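PDB 3OV9: nucleoprotein from Rift valley fever virus, which encapsidates the viral genomic RNA, shielding it from nucleases and forming the ribonucleoprotein template for transcription and replication. Local coordinates for residues L136-M144 with A233-Y241; G159-D167 with L223-S231. All blocks are in the same frame, centred on the assembly; numbering follows the deposited sequence.

Contact 1. Residues L136-M144 with A233-Y241; sequences LSPAYPRHM and AVMAAAQAY
Ser137 presses its hydroxyl against the backbone of segment 233-241, where OG stands 3.2 Å from Ala237 N. The approach has a poor angle for a hydrogen bond, and that nitrogen already donates to Ala233 O within the helix. OG is instead engaged by a water that accepts from it at 2.8 Å and donates to both Pro138 O and Ala233 O. A single water therefore ties the loop to a helical carbonyl across the contact. With OG anti to the backbone N (chi1 -173°), the hydroxyl touches the methyls of both Ala236 and Ala237, while CB packs 3.9 Å from Ala240 CB.

The firmer packing is on the buried side. The Tyr140 ring meets Ala237 CB obliquely through CE1, at 3.7 Å, and its hydroxyl is anchored beyond the contact by a hydrogen bond to Ala168 O of helix 159-180. Pro141 CD sits above one face of the same ring, toward its rim. Farther along, Val234 CG2 touches both Pro141 CG and the Met144 methyl, whose CE is 3.9 Å away; both side chains cross the valine at about a right angle.

Toward solvent the contact is thinner, made by few atoms. Here the exposed Leu136 and Ala139 contribute mainly carbonyl oxygens, Leu136 O to the Ala240 methyl and Ala139 O to Ala233 CB at 3.5 Å. Arg142 folds back over the loop, its NH1 donating in the carbonyl plane to a lone pair of Tyr140 O and also forming a salt bridge with Asp134.

The small alanines let the irregular chain lie close against the C-terminal helix 232-243, an example of loop-on-helix packing in the all-helical fold of the phlebovirus nucleoprotein.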
loop_
_atom_site.group_PDB
_atom_site.type_symbol
_atom_site.label_atom_id
_atom_site.label_comp_id
_atom_site.label_asym_id
_atom_site.label_seq_id
_atom_site.Cartn_x
_atom_site.Cartn_y
_atom_site.Cartn_z
ATOM N N LEU A 136 -16.678 -14.187 30.139
ATOM C CA LEU A 136 -17.592 -13.331 29.394
ATOM C C LEU A 136 -19.036 -13.561 29.834
ATOM O O LEU A 136 -19.828 -12.620 29.887
ATOM C CB LEU A 136 -17.440 -13.574 27.891
ATOM C CG LEU A 136 -16.039 -13.329 27.317
ATOM C CD1 LEU A 136 -15.844 -14.108 26.030
ATOM C CD2 LEU A 136 -15.758 -11.841 27.106
ATOM N N SER A 137 -19.366 -14.813 30.143
ATOM C CA SER A 137 -20.676 -15.169 30.685
ATOM C C SER A 137 -20.564 -16.413 31.564
ATOM O O SER A 137 -20.136 -17.469 31.090
ATOM C CB SER A 137 -21.698 -15.391 29.567
ATOM O OG SER A 137 -22.996 -15.577 30.105
ATOM N N PRO A 138 -20.956 -16.295 32.847
ATOM C CA PRO A 138 -20.791 -17.374 33.823
ATOM C C PRO A 138 -21.453 -18.685 33.389
ATOM O O PRO A 138 -22.593 -18.677 32.910
ATOM C CB PRO A 138 -21.459 -16.815 35.089
ATOM C CG PRO A 138 -22.355 -15.713 34.604
ATOM C CD PRO A 138 -21.643 -15.129 33.433
ATOM N N ALA A 139 -20.723 -19.790 33.551
ATOM C CA ALA A 139 -21.178 -21.137 33.178
ATOM C C ALA A 139 -21.691 -21.215 31.737
ATOM O O ALA A 139 -22.782 -21.742 31.481
ATOM C CB ALA A 139 -22.233 -21.652 34.168
ATOM N N TYR A 140 -20.901 -20.690 30.803
ATOM C CA TYR A 140 -21.288 -20.690 29.394
ATOM C C TYR A 140 -21.549 -22.115 28.901
ATOM O O TYR A 140 -20.755 -23.010 29.167
ATOM C CB TYR A 140 -20.234 -20.002 28.514
ATOM C CG TYR A 140 -20.713 -19.864 27.086
ATOM C CD1 TYR A 140 -21.512 -18.788 26.706
ATOM C CD2 TYR A 140 -20.410 -20.836 26.129
ATOM C CE1 TYR A 140 -21.985 -18.669 25.406
ATOM C CE2 TYR A 140 -20.879 -20.729 24.824
ATOM C CZ TYR A 140 -21.668 -19.642 24.471
ATOM O OH TYR A 140 -22.135 -19.523 23.185
ATOM N N PRO A 141 -22.671 -22.331 28.184
ATOM C CA PRO A 141 -23.010 -23.673 27.713
ATOM C C PRO A 141 -22.006 -24.240 26.710
ATOM O O PRO A 141 -21.859 -23.717 25.601
ATOM C CB PRO A 141 -24.378 -23.475 27.044
ATOM C CG PRO A 141 -24.927 -22.248 27.658
ATOM C CD PRO A 141 -23.740 -21.365 27.876
ATOM N N ARG A 142 -21.331 -25.314 27.110
ATOM C CA ARG A 142 -20.323 -25.959 26.273
ATOM C C ARG A 142 -20.893 -26.501 24.962
ATOM O O ARG A 142 -20.221 -26.471 23.939
ATOM C CB ARG A 142 -19.589 -27.061 27.049
ATOM C CG ARG A 142 -18.305 -26.606 27.758
ATOM C CD ARG A 142 -18.555 -25.474 28.740
ATOM N NE ARG A 142 -17.409 -25.214 29.613
ATOM C CZ ARG A 142 -17.272 -24.121 30.359
ATOM N NH1 ARG A 142 -18.196 -23.170 30.334
ATOM N NH2 ARG A 142 -16.200 -23.972 31.127
ATOM N N HIS A 143 -22.140 -26.973 24.994
ATOM C CA HIS A 143 -22.806 -27.505 23.802
ATOM C C HIS A 143 -22.891 -26.500 22.643
ATOM O O HIS A 143 -23.052 -26.899 21.487
ATOM C CB HIS A 143 -24.216 -28.004 24.149
ATOM C CG HIS A 143 -24.234 -29.198 25.053
ATOM N ND1 HIS A 143 -24.253 -29.088 26.427
ATOM C CD2 HIS A 143 -24.249 -30.523 24.780
ATOM C CE1 HIS A 143 -24.275 -30.296 26.962
ATOM N NE2 HIS A 143 -24.273 -31.184 25.986
ATOM N N MET A 144 -22.782 -25.209 22.962
ATOM C CA MET A 144 -22.893 -24.135 21.968
ATOM C C MET A 144 -21.551 -23.756 21.330
ATOM O O MET A 144 -21.504 -22.909 20.434
ATOM C CB MET A 144 -23.524 -22.881 22.599
ATOM C CG MET A 144 -25.000 -23.001 22.966
ATOM S SD MET A 144 -25.691 -21.449 23.580
ATOM C CE MET A 144 -27.444 -21.793 23.396
ATOM N N ALA A 233 -28.277 -20.084 32.216
ATOM C CA ALA A 233 -26.980 -19.891 31.559
ATOM C C ALA A 233 -27.113 -19.344 30.139
ATOM O O ALA A 233 -26.303 -18.522 29.711
ATOM C CB ALA A 233 -26.187 -21.191 31.557
ATOM N N VAL A 234 -28.131 -19.809 29.414
ATOM C CA VAL A 234 -28.410 -19.307 28.069
ATOM C C VAL A 234 -28.847 -17.839 28.121
ATOM O O VAL A 234 -28.353 -17.018 27.348
ATOM C CB VAL A 234 -29.454 -20.187 27.322
ATOM C CG1 VAL A 234 -29.902 -19.526 26.023
ATOM C CG2 VAL A 234 -28.867 -21.563 27.029
ATOM N N MET A 235 -29.748 -17.513 29.049
ATOM C CA MET A 235 -30.227 -16.138 29.215
ATOM C C MET A 235 -29.083 -15.191 29.570
ATOM O O MET A 235 -28.994 -14.086 29.027
ATOM C CB MET A 235 -31.341 -16.055 30.267
ATOM C CG MET A 235 -32.622 -16.823 29.911
ATOM S SD MET A 235 -33.356 -16.420 28.305
ATOM C CE MET A 235 -33.904 -14.734 28.564
ATOM N N ALA A 236 -28.206 -15.640 30.466
ATOM C CA ALA A 236 -27.016 -14.878 30.846
ATOM C C ALA A 236 -26.116 -14.587 29.643
ATOM O O ALA A 236 -25.636 -13.463 29.474
ATOM C CB ALA A 236 -26.240 -15.612 31.929
ATOM N N ALA A 237 -25.904 -15.600 28.804
ATOM C CA ALA A 237 -25.064 -15.456 27.616
ATOM C C ALA A 237 -25.696 -14.563 26.550
ATOM O O ALA A 237 -24.989 -13.835 25.851
ATOM C CB ALA A 237 -24.708 -16.818 27.041
ATOM N N ALA A 238 -27.024 -14.617 26.433
ATOM C CA ALA A 238 -27.756 -13.753 25.505
ATOM C C ALA A 238 -27.594 -12.284 25.890
ATOM O O ALA A 238 -27.359 -11.432 25.027
ATOM C CB ALA A 238 -29.236 -14.139 25.460
ATOM N N GLN A 239 -27.709 -12.003 27.188
ATOM C CA GLN A 239 -27.507 -10.661 27.726
ATOM C C GLN A 239 -26.060 -10.204 27.525
ATOM O O GLN A 239 -25.814 -9.049 27.173
ATOM C CB GLN A 239 -27.911 -10.612 29.209
ATOM C CG GLN A 239 -27.544 -9.321 29.964
ATOM C CD GLN A 239 -28.214 -8.066 29.414
ATOM O OE1 GLN A 239 -27.647 -6.974 29.475
ATOM N NE2 GLN A 239 -29.423 -8.212 28.886
ATOM N N ALA A 240 -25.116 -11.118 27.733
ATOM C CA ALA A 240 -23.697 -10.834 27.509
ATOM C C ALA A 240 -23.402 -10.449 26.055
ATOM O O ALA A 240 -22.579 -9.568 25.803
ATOM C CB ALA A 240 -22.833 -12.013 27.946
ATOM N N TYR A 241 -24.081 -11.094 25.106
ATOM C CA TYR A 241 -23.919 -10.768 23.685
ATOM C C TYR A 241 -24.447 -9.374 23.339
ATOM O O TYR A 241 -23.855 -8.672 22.514
ATOM C CB TYR A 241 -24.575 -11.826 22.788
ATOM C CG TYR A 241 -24.354 -11.588 21.307
ATOM C CD1 TYR A 241 -23.088 -11.740 20.737
ATOM C CD2 TYR A 241 -25.409 -11.209 20.474
ATOM C CE1 TYR A 241 -22.876 -11.517 19.382
ATOM C CE2 TYR A 241 -25.207 -10.985 19.113
ATOM C CZ TYR A 241 -23.938 -11.143 18.577
ATOM O OH TYR A 241 -23.730 -10.925 17.235
HETATM O O HOH W 1 -23.606 -18.286 30.320
#

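Contact 2. Residues G159-D167 with L223-S231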
loop_
_atom_site.group_PDB
_atom_site.type_symbol
_atom_site.label_atom_id
_atom_site.label_comp_id
_atom_site.label_asym_id
_atom_site.label_seq_id
_atom_site.Cartn_x
_atom_site.Cartn_y
_atom_site.Cartn_z
ATOM N N GLY A 159 -40.477 -16.830 19.515
ATOM C CA GLY A 159 -39.549 -15.805 19.031
ATOM C C GLY A 159 -38.474 -15.424 20.050
ATOM O O GLY A 159 -37.286 -15.411 19.724
ATOM N N ASP A 160 -38.903 -15.124 21.276
ATOM C CA ASP A 160 -38.001 -14.700 22.350
ATOM C C ASP A 160 -37.020 -15.796 22.763
ATOM O O ASP A 160 -35.854 -15.513 23.048
ATOM C CB ASP A 160 -38.799 -14.237 23.575
ATOM C CG ASP A 160 -39.598 -12.973 23.316
ATOM O OD1 ASP A 160 -39.187 -12.151 22.467
ATOM O OD2 ASP A 160 -40.644 -12.795 23.979
ATOM N N TYR A 161 -37.503 -17.036 22.803
ATOM C CA TYR A 161 -36.679 -18.180 23.187
ATOM C C TYR A 161 -35.641 -18.500 22.113
ATOM O O TYR A 161 -34.488 -18.803 22.426
ATOM C CB TYR A 161 -37.539 -19.418 23.467
ATOM C CG TYR A 161 -38.542 -19.287 24.602
ATOM C CD1 TYR A 161 -38.460 -18.247 25.535
ATOM C CD2 TYR A 161 -39.555 -20.229 24.761
ATOM C CE1 TYR A 161 -39.376 -18.142 26.579
ATOM C CE2 TYR A 161 -40.476 -20.135 25.800
ATOM C CZ TYR A 161 -40.378 -19.090 26.704
ATOM O OH TYR A 161 -41.285 -18.996 27.733
ATOM N N LEU A 162 -36.064 -18.431 20.853
ATOM C CA LEU A 162 -35.176 -18.642 19.711
ATOM C C LEU A 162 -34.069 -17.588 19.677
ATOM O O LEU A 162 -32.894 -17.923 19.504
ATOM C CB LEU A 162 -35.975 -18.629 18.399
ATOM C CG LEU A 162 -35.228 -18.746 17.066
ATOM C CD1 LEU A 162 -34.463 -20.057 16.967
ATOM C CD2 LEU A 162 -36.198 -18.604 15.899
ATOM N N ARG A 163 -34.458 -16.325 19.850
ATOM C CA ARG A 163 -33.521 -15.202 19.862
ATOM C C ARG A 163 -32.468 -15.369 20.959
ATOM O O ARG A 163 -31.281 -15.130 20.721
ATOM C CB ARG A 163 -34.267 -13.870 20.025
ATOM C CG ARG A 163 -33.386 -12.630 19.877
ATOM C CD ARG A 163 -34.196 -11.333 19.878
ATOM N NE ARG A 163 -34.789 -11.032 21.181
ATOM C CZ ARG A 163 -36.091 -11.097 21.454
ATOM N NH1 ARG A 163 -36.959 -11.451 20.514
ATOM N NH2 ARG A 163 -36.527 -10.803 22.671
ATOM N N ALA A 164 -32.910 -15.787 22.144
ATOM C CA ALA A 164 -32.009 -16.018 23.277
ATOM C C ALA A 164 -30.987 -17.113 22.979
ATOM O O ALA A 164 -29.799 -16.951 23.267
ATOM C CB ALA A 164 -32.802 -16.355 24.536
ATOM N N ILE A 165 -31.457 -18.220 22.402
ATOM C CA ILE A 165 -30.589 -19.339 22.017
ATOM C C ILE A 165 -29.521 -18.882 21.021
ATOM O O ILE A 165 -28.339 -19.193 21.184
ATOM C CB ILE A 165 -31.414 -20.537 21.441
ATOM C CG1 ILE A 165 -32.173 -21.274 22.557
ATOM C CG2 ILE A 165 -30.531 -21.505 20.632
ATOM C CD1 ILE A 165 -31.313 -22.136 23.487
ATOM N N LEU A 166 -29.946 -18.126 20.009
ATOM C CA LEU A 166 -29.046 -17.660 18.956
ATOM C C LEU A 166 -28.081 -16.575 19.430
ATOM O O LEU A 166 -26.905 -16.604 19.071
ATOM C CB LEU A 166 -29.829 -17.205 17.718
ATOM C CG LEU A 166 -30.535 -18.318 16.930
ATOM C CD1 LEU A 166 -31.297 -17.746 15.745
ATOM C CD2 LEU A 166 -29.556 -19.397 16.469
ATOM N N ASP A 167 -28.573 -15.640 20.245
ATOM C CA ASP A 167 -27.722 -14.605 20.840
ATOM C C ASP A 167 -26.646 -15.230 21.731
ATOM O O ASP A 167 -25.474 -14.851 21.651
ATOM C CB ASP A 167 -28.553 -13.592 21.641
ATOM C CG ASP A 167 -29.347 -12.632 20.756
ATOM O OD1 ASP A 167 -29.110 -12.573 19.529
ATOM O OD2 ASP A 167 -30.214 -11.919 21.302
ATOM N N LEU A 223 -30.338 -27.015 27.550
ATOM C CA LEU A 223 -30.369 -25.643 27.051
ATOM C C LEU A 223 -31.765 -25.027 27.104
ATOM O O LEU A 223 -31.908 -23.805 27.180
ATOM C CB LEU A 223 -29.809 -25.583 25.628
ATOM C CG LEU A 223 -28.355 -26.030 25.474
ATOM C CD1 LEU A 223 -27.997 -26.229 24.015
ATOM C CD2 LEU A 223 -27.420 -25.019 26.122
ATOM N N VAL A 224 -32.787 -25.878 27.042
ATOM C CA VAL A 224 -34.178 -25.449 27.204
ATOM C C VAL A 224 -34.919 -26.415 28.125
ATOM O O VAL A 224 -34.505 -27.566 28.284
ATOM C CB VAL A 224 -34.949 -25.336 25.850
ATOM C CG1 VAL A 224 -34.322 -24.282 24.935
ATOM C CG2 VAL A 224 -35.060 -26.695 25.145
ATOM N N ASP A 225 -36.009 -25.947 28.731
ATOM C CA ASP A 225 -36.869 -26.827 29.526
ATOM C C ASP A 225 -37.916 -27.524 28.646
ATOM O O ASP A 225 -37.850 -27.440 27.415
ATOM C CB ASP A 225 -37.497 -26.084 30.724
ATOM C CG ASP A 225 -38.520 -25.021 30.319
ATOM O OD1 ASP A 225 -39.034 -25.036 29.180
ATOM O OD2 ASP A 225 -38.825 -24.161 31.173
ATOM N N SER A 226 -38.874 -28.202 29.281
ATOM C CA SER A 226 -39.921 -28.951 28.574
ATOM C C SER A 226 -40.812 -28.082 27.677
ATOM O O SER A 226 -41.423 -28.586 26.730
ATOM C CB SER A 226 -40.780 -29.733 29.571
ATOM O OG SER A 226 -41.543 -28.851 30.378
ATOM N N ASN A 227 -40.877 -26.786 27.982
ATOM C CA ASN A 227 -41.672 -25.830 27.209
ATOM C C ASN A 227 -40.849 -25.019 26.205
ATOM O O ASN A 227 -41.380 -24.139 25.523
ATOM C CB ASN A 227 -42.427 -24.887 28.152
ATOM C CG ASN A 227 -43.481 -25.603 28.977
ATOM O OD1 ASN A 227 -44.232 -26.436 28.466
ATOM N ND2 ASN A 227 -43.545 -25.275 30.261
ATOM N N GLY A 228 -39.555 -25.315 26.123
ATOM C CA GLY A 228 -38.658 -24.629 25.197
ATOM C C GLY A 228 -38.038 -23.358 25.751
ATOM O O GLY A 228 -37.343 -22.639 25.030
ATOM N N LYS A 229 -38.291 -23.081 27.029
ATOM C CA LYS A 229 -37.742 -21.907 27.698
ATOM C C LYS A 229 -36.258 -22.121 27.992
ATOM O O LYS A 229 -35.893 -23.106 28.634
ATOM C CB LYS A 229 -38.507 -21.615 28.996
ATOM C CG LYS A 229 -38.113 -20.308 29.678
ATOM C CD LYS A 229 -38.943 -20.061 30.926
ATOM C CE LYS A 229 -38.734 -18.652 31.453
ATOM N NZ LYS A 229 -39.674 -18.328 32.562
ATOM N N PRO A 230 -35.401 -21.195 27.524
ATOM C CA PRO A 230 -33.953 -21.312 27.709
ATOM C C PRO A 230 -33.543 -21.333 29.176
ATOM O O PRO A 230 -34.224 -20.747 30.025
ATOM C CB PRO A 230 -33.413 -20.045 27.041
ATOM C CG PRO A 230 -34.459 -19.656 26.070
ATOM C CD PRO A 230 -35.745 -19.996 26.743
ATOM N N SER A 231 -32.427 -22.004 29.453
ATOM C CA SER A 231 -31.866 -22.095 30.795
ATOM C C SER A 231 -31.307 -20.751 31.257
ATOM O O SER A 231 -31.112 -19.838 30.451
ATOM C CB SER A 231 -30.754 -23.146 30.826
ATOM O OG SER A 231 -29.621 -22.694 30.104
#
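Tyr161 makes the main aromatic contact, a CH-pi interaction in which Lys229 CA sits over one face of the ring, 3.8 Å from its centroid and 13° off the normal. Tyr161 CG lies anti to its carbonyl carbon (chi1 -61°), which carries the ring out to the Gly228-Pro230 backbone. The extended lysine chain runs on past the phenol end, with CB 3.9 Å from Tyr161 CZ.

Apolar packing continues along the helix. Pro230 CD lies 3.4 Å from Tyr161 CD1, the two side chains crossing at about a right angle, and Pro230 CG reaches the Ala164 methyl. Deeper in, Ile165 CD1 meets Val224 CG1 at 4.0 Å and also packs on Leu223. The loop joins helix 211-220 to helix 232-243, so these contacts set that connection against the start of helix 159-180.

Polar bonds shape each segment internally. Asp225 begins a type I beta turn to Gly228. Its OD1 accepts from Asn227 N at 2.8 Å, an Asx turn, and also from Lys229 N; the two donors come from opposite faces of the carboxylate plane. On the helix, Arg163 grips Asp160 OD1 end-on in a salt bridge, using NH1 and NH2.

Contact 2 is nested within the chain loop closed by contact 1, and their centres lie 12 Å apart on the same side of the chain's centre. The two are continuous: segment 223-231 leads directly into helix 232-243, and Ser231 occupies the N-cap position of that helix. Packing also joins them across space. Tyr241 CB lies 3.4 Å from Asp167 O, Met144 CE packs 3.5 Å from Ile165 O, and Pro141 CB meets Leu223 CD2 at 3.5 Å. Together they bring the start of helix 159-180 and the C-terminal helix into one packed unit, away from the probable RNA-binding residues and from the nitrite and sodium sites.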